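Local coordinates for protein tryptophan synthase alpha chain (Chlamydia trachomatis, PDB 6V82) that probably cleaves indoleglycerol phosphate by a retro-aldol reaction to indole and glyceraldehyde 3-phosphate, as the alpha subunit of tryptophan synthase in tryptophan biosynthesis, at residues A54-A66 with I225-D237. Sequence-based numbering, arbitrary orientation.
Sequences ADNPEIQVSHDRA and IVKTAFVHQTTMD
The imidazole of H232 offers its ND1 edge to the carboxylate of E58, and the N-H points almost straight at the acceptor, with H232 ND1 to E58 OE1 at 2.7 Å. The oxygen lies in the ring plane, but the donor stands above the carboxylate plane, the two planes being turned 48° apart. Over one face of the ring, near its rim, sits the T235 hydroxyl, itself bonded to H232 O. The guanidinium of R65 rests one face, off-centre, on V61 O and S62 CA of its own helix; V231 CG1 borders its edge, and the T235 methyl approaches obliquely, T235 CG2 to R65 NH2 measuring 3.6 Å. A salt bridge to D22 holds the same NH2. Beside these polar groups, V231 CG1 packs against S62 CB at 3.7 Å and, with CG2, against the I59 CD1 methyl. Within the TIM barrel of the TrpA family, helix 57-66 follows strand 42-46 and meets the turn and helix that follow strand 223-226; the axes of segments 57-66 and 229-236 cross at 60°. Just past the end of strand 223-226, K227 sends CG anti to its backbone N (chi1 178°) and bends at chi2 and chi4, running past I59 CG1 to bring its ammonium to D55. K227 NZ forms a salt bridge with D55 OD1 at 2.6 Å, reaching the oxygen nearly along its C-O bond. D55, a predicted proton acceptor, has OD2 bonded to the hydroxyls of Y95 and Y97, and the K227 side chain also comes near E44, the other predicted one. N56 caps its helix by taking E58 N on OD1, while its ND2 makes a weak, bent bond to T228 OG1, a hydroxyl also bonded to D207.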
# COMPACT_ATOMS: atom_id res chain seq x y z
N ALA A 54 2.60 -29.97 -19.37
CA ALA A 54 3.53 -31.09 -19.27
C ALA A 54 4.48 -31.19 -20.46
O ALA A 54 5.22 -32.17 -20.56
CB ALA A 54 2.77 -32.41 -19.14
N ASP A 55 4.47 -30.22 -21.37
CA ASP A 55 5.35 -30.24 -22.52
C ASP A 55 6.35 -29.10 -22.44
O ASP A 55 6.12 -28.09 -21.77
CB ASP A 55 4.53 -30.15 -23.80
CG ASP A 55 3.89 -31.49 -24.16
OD1 ASP A 55 4.60 -32.36 -24.72
OD2 ASP A 55 2.69 -31.70 -23.86
N ASN A 56 7.50 -29.28 -23.09
CA ASN A 56 8.53 -28.26 -23.03
C ASN A 56 8.13 -27.06 -23.88
O ASN A 56 7.23 -27.16 -24.73
CB ASN A 56 9.88 -28.86 -23.45
CG ASN A 56 10.07 -28.85 -24.94
OD1 ASN A 56 10.59 -27.90 -25.51
ND2 ASN A 56 9.68 -29.94 -25.58
N PRO A 57 8.74 -25.90 -23.65
CA PRO A 57 8.26 -24.67 -24.32
C PRO A 57 8.17 -24.75 -25.84
O PRO A 57 7.26 -24.17 -26.43
CB PRO A 57 9.30 -23.63 -23.87
CG PRO A 57 9.84 -24.15 -22.60
CD PRO A 57 9.87 -25.63 -22.74
N GLU A 58 9.11 -25.45 -26.48
CA GLU A 58 9.07 -25.61 -27.93
C GLU A 58 7.73 -26.18 -28.37
O GLU A 58 7.12 -25.69 -29.33
CB GLU A 58 10.20 -26.54 -28.38
CG GLU A 58 11.50 -25.85 -28.77
CD GLU A 58 11.60 -25.62 -30.26
OE1 GLU A 58 12.40 -24.76 -30.69
OE2 GLU A 58 10.86 -26.30 -31.02
N ILE A 59 7.27 -27.21 -27.67
CA ILE A 59 6.01 -27.85 -28.03
C ILE A 59 4.83 -26.98 -27.61
O ILE A 59 3.79 -26.97 -28.27
CB ILE A 59 5.98 -29.25 -27.39
CG1 ILE A 59 7.21 -30.03 -27.85
CG2 ILE A 59 4.71 -29.99 -27.77
CD1 ILE A 59 7.42 -30.04 -29.36
N GLN A 60 4.98 -26.23 -26.51
CA GLN A 60 3.94 -25.28 -26.11
C GLN A 60 3.67 -24.28 -27.22
O GLN A 60 2.52 -24.10 -27.64
CB GLN A 60 4.35 -24.58 -24.81
CG GLN A 60 3.21 -23.89 -24.07
CD GLN A 60 3.25 -24.11 -22.55
OE1 GLN A 60 2.21 -24.08 -21.87
NE2 GLN A 60 4.45 -24.34 -22.00
N VAL A 61 4.72 -23.64 -27.75
CA VAL A 61 4.56 -22.67 -28.84
C VAL A 61 4.03 -23.33 -30.11
O VAL A 61 3.26 -22.72 -30.87
CB VAL A 61 5.90 -21.95 -29.09
CG1 VAL A 61 5.84 -21.13 -30.35
CG2 VAL A 61 6.21 -21.05 -27.91
N SER A 62 4.41 -24.59 -30.36
CA SER A 62 3.84 -25.34 -31.48
C SER A 62 2.33 -25.50 -31.32
O SER A 62 1.56 -25.27 -32.27
CB SER A 62 4.51 -26.71 -31.57
OG SER A 62 3.94 -27.51 -32.59
N HIS A 63 1.88 -25.91 -30.14
CA HIS A 63 0.44 -25.99 -29.88
C HIS A 63 -0.24 -24.63 -30.10
O HIS A 63 -1.31 -24.57 -30.71
CB HIS A 63 0.20 -26.49 -28.45
CG HIS A 63 0.50 -27.95 -28.27
ND1 HIS A 63 -0.07 -28.70 -27.26
CD2 HIS A 63 1.30 -28.80 -28.96
CE1 HIS A 63 0.36 -29.95 -27.34
NE2 HIS A 63 1.19 -30.04 -28.36
N ASP A 64 0.38 -23.54 -29.62
CA ASP A 64 -0.19 -22.21 -29.85
C ASP A 64 -0.39 -21.96 -31.34
O ASP A 64 -1.45 -21.47 -31.76
CB ASP A 64 0.70 -21.12 -29.25
CG ASP A 64 0.77 -21.17 -27.71
OD1 ASP A 64 0.07 -22.01 -27.10
OD2 ASP A 64 1.53 -20.35 -27.11
N ARG A 65 0.61 -22.30 -32.17
CA ARG A 65 0.51 -22.06 -33.61
C ARG A 65 -0.63 -22.87 -34.22
O ARG A 65 -1.41 -22.35 -35.03
CB ARG A 65 1.82 -22.38 -34.32
CG ARG A 65 2.95 -21.38 -34.10
CD ARG A 65 4.11 -21.62 -35.05
NE ARG A 65 4.61 -22.99 -34.98
CZ ARG A 65 5.65 -23.37 -34.24
NH1 ARG A 65 6.32 -22.48 -33.51
NH2 ARG A 65 6.02 -24.65 -34.23
N ALA A 66 -0.75 -24.14 -33.85
CA ALA A 66 -1.75 -25.01 -34.44
C ALA A 66 -3.16 -24.50 -34.13
O ALA A 66 -4.04 -24.51 -35.00
CB ALA A 66 -1.54 -26.44 -33.95
N ILE A 225 12.10 -41.94 -29.22
CA ILE A 225 11.18 -40.93 -29.72
C ILE A 225 11.96 -39.65 -29.99
O ILE A 225 12.78 -39.22 -29.18
CB ILE A 225 10.01 -40.70 -28.74
CG1 ILE A 225 9.12 -39.56 -29.23
CG2 ILE A 225 10.50 -40.43 -27.33
CD1 ILE A 225 7.83 -39.43 -28.44
N VAL A 226 11.71 -39.07 -31.16
CA VAL A 226 12.19 -37.75 -31.53
C VAL A 226 11.03 -36.80 -31.27
O VAL A 226 10.13 -36.66 -32.11
CB VAL A 226 12.65 -37.69 -32.99
CG1 VAL A 226 13.11 -36.30 -33.34
CG2 VAL A 226 13.72 -38.74 -33.26
N LYS A 227 11.03 -36.14 -30.11
CA LYS A 227 9.90 -35.30 -29.71
C LYS A 227 10.02 -33.87 -30.22
O LYS A 227 9.06 -33.33 -30.77
CB LYS A 227 9.78 -35.29 -28.18
CG LYS A 227 8.66 -34.41 -27.64
CD LYS A 227 7.30 -34.90 -28.15
CE LYS A 227 6.16 -33.99 -27.69
NZ LYS A 227 5.83 -34.11 -26.23
N THR A 228 11.18 -33.25 -30.03
CA THR A 228 11.39 -31.83 -30.35
C THR A 228 11.93 -31.59 -31.76
O THR A 228 11.49 -30.66 -32.44
CB THR A 228 12.34 -31.21 -29.32
OG1 THR A 228 11.70 -31.15 -28.04
CG2 THR A 228 12.76 -29.80 -29.73
N ALA A 229 12.87 -32.43 -32.23
CA ALA A 229 13.71 -32.04 -33.36
C ALA A 229 12.89 -31.71 -34.61
O ALA A 229 13.13 -30.69 -35.26
CB ALA A 229 14.73 -33.14 -33.67
N PHE A 230 11.89 -32.55 -34.93
CA PHE A 230 11.07 -32.33 -36.12
C PHE A 230 10.29 -31.03 -36.02
O PHE A 230 10.28 -30.22 -36.96
CB PHE A 230 10.13 -33.52 -36.34
CG PHE A 230 10.84 -34.81 -36.66
CD1 PHE A 230 11.89 -34.84 -37.56
CD2 PHE A 230 10.46 -36.00 -36.05
CE1 PHE A 230 12.54 -36.03 -37.86
CE2 PHE A 230 11.11 -37.19 -36.34
CZ PHE A 230 12.15 -37.21 -37.24
N VAL A 231 9.61 -30.81 -34.89
CA VAL A 231 8.86 -29.57 -34.70
C VAL A 231 9.78 -28.37 -34.83
O VAL A 231 9.49 -27.40 -35.54
CB VAL A 231 8.14 -29.59 -33.33
CG1 VAL A 231 7.65 -28.19 -32.95
CG2 VAL A 231 6.99 -30.58 -33.35
N HIS A 232 10.93 -28.43 -34.16
CA HIS A 232 11.87 -27.32 -34.22
C HIS A 232 12.33 -27.06 -35.65
O HIS A 232 12.50 -25.91 -36.06
CB HIS A 232 13.06 -27.61 -33.31
CG HIS A 232 14.15 -26.60 -33.39
ND1 HIS A 232 14.17 -25.46 -32.61
CD2 HIS A 232 15.25 -26.53 -34.18
CE1 HIS A 232 15.24 -24.75 -32.90
NE2 HIS A 232 15.91 -25.37 -33.85
N GLN A 233 12.52 -28.13 -36.43
CA GLN A 233 12.96 -27.96 -37.81
C GLN A 233 11.91 -27.24 -38.65
O GLN A 233 12.27 -26.45 -39.54
CB GLN A 233 13.32 -29.33 -38.41
CG GLN A 233 13.70 -29.30 -39.88
CD GLN A 233 14.78 -28.28 -40.21
OE1 GLN A 233 15.64 -27.97 -39.38
NE2 GLN A 233 14.75 -27.75 -41.44
N THR A 234 10.62 -27.46 -38.39
CA THR A 234 9.62 -26.74 -39.17
C THR A 234 9.69 -25.24 -38.92
O THR A 234 9.24 -24.46 -39.76
CB THR A 234 8.19 -27.26 -38.89
OG1 THR A 234 7.77 -26.88 -37.58
CG2 THR A 234 8.12 -28.79 -39.03
N THR A 235 10.29 -24.82 -37.81
CA THR A 235 10.48 -23.40 -37.56
C THR A 235 11.77 -22.84 -38.17
O THR A 235 11.88 -21.62 -38.34
CB THR A 235 10.49 -23.11 -36.05
OG1 THR A 235 11.73 -23.57 -35.48
CG2 THR A 235 9.31 -23.81 -35.36
N MET A 236 12.74 -23.70 -38.48
CA MET A 236 13.96 -23.24 -39.15
C MET A 236 13.73 -23.07 -40.65
O MET A 236 13.94 -21.99 -41.22
CB MET A 236 15.10 -24.23 -38.90
CG MET A 236 15.59 -24.30 -37.47
SD MET A 236 16.53 -22.84 -37.00
CE MET A 236 17.98 -22.97 -38.05
N ASP A 237 13.30 -24.15 -41.30
CA ASP A 237 12.99 -24.16 -42.72
C ASP A 237 11.86 -25.17 -42.87
O ASP A 237 12.08 -26.36 -42.66
CB ASP A 237 14.21 -24.55 -43.56
CG ASP A 237 13.91 -24.63 -45.05
OD1 ASP A 237 12.76 -24.37 -45.46
OD2 ASP A 237 14.84 -24.96 -45.81